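Local coordinates for protein dihydroorotase (PDB 2OGJ) that deacetylates acetyl-(R)-mandelate in vitro as an esterase of the amidohydrolase superfamily, with a binuclear zinc site in a TIM barrel, at residues Leu161-Tyr164 with Ala165-Glu169. Sequence-based numbering, arbitrary orientation.
Sequences LECY and AENSE
A165 N donates to L161 O at 3.2 Å, an i to i+4 bond near the end of helix 157-165. One residue on, the same pattern weakens: E166 N makes a weak hydrogen bond to E162 O at 3.3 Å. The next bond spans three residues, from N167 N to Y164 O at 3.0 Å. Beyond the helix the chain turns, and N167, with phi -140° and psi 33°, is no longer helical. The side chains of E162 and E166 run side by side in the same direction on an exposed side of the helix. Their carboxylate OE2 atoms are 4.6 Å apart, so their like charges probably disfavour one another mildly. Packing across the turn centres on Y164. Its CG lies anti to the backbone N (chi1 179°), which lays the ring alongside the chain that follows. S168 CA lies over one face of the ring, toward its rim, and S168 CB comes within 3.9 Å of Y164 CZ. Further along, S168 OG makes a weak hydrogen bond to E169 OE2. C163 and N167 are buried against F114 of helix 114-122. L161 and Y164 pack on helix 189-201, and C163 and Y164 also touch I171. The turn joins helix 157-165 to strand 171-173 on the outside of the barrel, away from the zinc site.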
ATOM      1  N   LEU A 161     -16.257 -20.218  -4.387  1.00 40.65           N
ATOM      2  CA  LEU A 161     -17.065 -21.140  -5.182  1.00 43.35           C
ATOM      3  C   LEU A 161     -16.941 -22.549  -4.616  1.00 42.79           C
ATOM      4  O   LEU A 161     -17.924 -23.285  -4.550  1.00 42.47           O
ATOM      5  CB  LEU A 161     -16.636 -21.137  -6.656  1.00 42.53           C
ATOM      6  CG  LEU A 161     -16.882 -19.874  -7.484  1.00 43.17           C
ATOM      7  CD1 LEU A 161     -16.677 -20.191  -8.952  1.00 41.99           C
ATOM      8  CD2 LEU A 161     -18.286 -19.367  -7.262  1.00 43.78           C
ATOM      9  N   GLU A 162     -15.730 -22.920  -4.217  1.00 43.84           N
ATOM     10  CA  GLU A 162     -15.503 -24.244  -3.659  1.00 46.48           C
ATOM     11  C   GLU A 162     -16.293 -24.367  -2.341  1.00 46.21           C
ATOM     12  O   GLU A 162     -17.056 -25.313  -2.151  1.00 45.43           O
ATOM     13  CB  GLU A 162     -14.001 -24.459  -3.431  1.00 49.14           C
ATOM     14  CG  GLU A 162     -13.628 -25.872  -3.004  1.00 54.09           C
ATOM     15  CD  GLU A 162     -12.246 -25.938  -2.372  1.00 57.01           C
ATOM     16  OE1 GLU A 162     -11.982 -25.143  -1.440  1.00 58.04           O
ATOM     17  OE2 GLU A 162     -11.429 -26.784  -2.797  1.00 58.20           O
ATOM     18  N   CYS A 163     -16.135 -23.382  -1.455  1.00 46.43           N
ATOM     19  CA  CYS A 163     -16.836 -23.369  -0.166  1.00 47.29           C
ATOM     20  C   CYS A 163     -18.362 -23.480  -0.281  1.00 47.27           C
ATOM     21  O   CYS A 163     -18.995 -24.218   0.464  1.00 47.60           O
ATOM     22  CB  CYS A 163     -16.492 -22.096   0.623  1.00 45.53           C
ATOM     23  SG  CYS A 163     -17.141 -22.074   2.319  1.00 42.29           S
ATOM     24  N   TYR A 164     -18.944 -22.747  -1.216  1.00 47.13           N
ATOM     25  CA  TYR A 164     -20.386 -22.760  -1.412  1.00 47.35           C
ATOM     26  C   TYR A 164     -20.920 -24.091  -1.919  1.00 49.52           C
ATOM     27  O   TYR A 164     -21.996 -24.522  -1.500  1.00 49.73           O
ATOM     28  CB  TYR A 164     -20.801 -21.666  -2.399  1.00 44.92           C
ATOM     29  CG  TYR A 164     -22.278 -21.655  -2.644  1.00 42.29           C
ATOM     30  CD1 TYR A 164     -23.150 -21.062  -1.736  1.00 40.64           C
ATOM     31  CD2 TYR A 164     -22.818 -22.309  -3.743  1.00 41.21           C
ATOM     32  CE1 TYR A 164     -24.522 -21.126  -1.917  1.00 39.31           C
ATOM     33  CE2 TYR A 164     -24.191 -22.383  -3.932  1.00 40.77           C
ATOM     34  CZ  TYR A 164     -25.040 -21.793  -3.017  1.00 40.53           C
ATOM     35  OH  TYR A 164     -26.405 -21.905  -3.189  1.00 42.51           O
ATOM     36  N   ALA A 165     -20.179 -24.724  -2.833  1.00 51.18           N
ATOM     37  CA  ALA A 165     -20.564 -26.013  -3.420  1.00 50.97           C
ATOM     38  C   ALA A 165     -20.681 -27.086  -2.346  1.00 51.51           C
ATOM     39  O   ALA A 165     -21.578 -27.931  -2.389  1.00 51.54           O
ATOM     40  CB  ALA A 165     -19.548 -26.429  -4.446  1.00 50.40           C
ATOM     41  N   GLU A 166     -19.776 -27.035  -1.371  1.00 52.26           N
ATOM     42  CA  GLU A 166     -19.744 -27.991  -0.272  1.00 53.43           C
ATOM     43  C   GLU A 166     -20.715 -27.591   0.834  1.00 52.24           C
ATOM     44  O   GLU A 166     -20.900 -28.383   1.771  1.00 53.26           O
ATOM     45  CB  GLU A 166     -18.325 -28.122   0.281  1.00 57.19           C
ATOM     46  CG  GLU A 166     -17.305 -28.606  -0.736  1.00 62.71           C
ATOM     47  CD  GLU A 166     -15.908 -28.714  -0.156  1.00 66.65           C
ATOM     48  OE1 GLU A 166     -15.740 -28.416   1.045  1.00 67.07           O
ATOM     49  OE2 GLU A 166     -14.983 -29.096  -0.902  1.00 20.58           O
ATOM     50  N   ASN A 167     -21.307 -26.408   0.783  1.00 49.60           N
ATOM     51  CA  ASN A 167     -22.218 -26.001   1.850  1.00 48.42           C
ATOM     52  C   ASN A 167     -23.458 -25.259   1.392  1.00 48.67           C
ATOM     53  O   ASN A 167     -23.957 -24.385   2.103  1.00 47.56           O
ATOM     54  CB  ASN A 167     -21.492 -25.133   2.878  1.00 46.82           C
ATOM     55  CG  ASN A 167     -20.249 -25.783   3.410  1.00 44.92           C
ATOM     56  OD1 ASN A 167     -19.164 -25.561   2.890  1.00 46.34           O
ATOM     57  ND2 ASN A 167     -20.396 -26.607   4.440  1.00 43.10           N
ATOM     58  N   SER A 168     -23.964 -25.605   0.216  1.00 49.92           N
ATOM     59  CA  SER A 168     -25.156 -24.951  -0.309  1.00 51.15           C
ATOM     60  C   SER A 168     -26.363 -25.110   0.618  1.00 50.14           C
ATOM     61  O   SER A 168     -27.312 -24.326   0.559  1.00 50.06           O
ATOM     62  CB  SER A 168     -25.473 -25.488  -1.709  1.00 53.14           C
ATOM     63  OG  SER A 168     -25.199 -26.880  -1.793  1.00 55.87           O
ATOM     64  N   GLU A 169     -26.319 -26.122   1.479  1.00 49.02           N
ATOM     65  CA  GLU A 169     -27.403 -26.372   2.435  1.00 48.78           C
ATOM     66  C   GLU A 169     -27.294 -25.401   3.618  1.00 46.82           C
ATOM     67  O   GLU A 169     -28.242 -25.232   4.395  1.00 45.81           O
ATOM     68  CB  GLU A 169     -27.331 -27.806   2.982  1.00 49.93           C
ATOM     69  CG  GLU A 169     -26.676 -28.808   2.040  1.00 57.90           C
ATOM     70  CD  GLU A 169     -25.133 -28.782   2.088  1.00 60.65           C
ATOM     71  OE1 GLU A 169     -24.543 -29.219   3.102  1.00 63.55           O
ATOM     72  OE2 GLU A 169     -24.505 -28.325   1.106  1.00 60.77           O
TER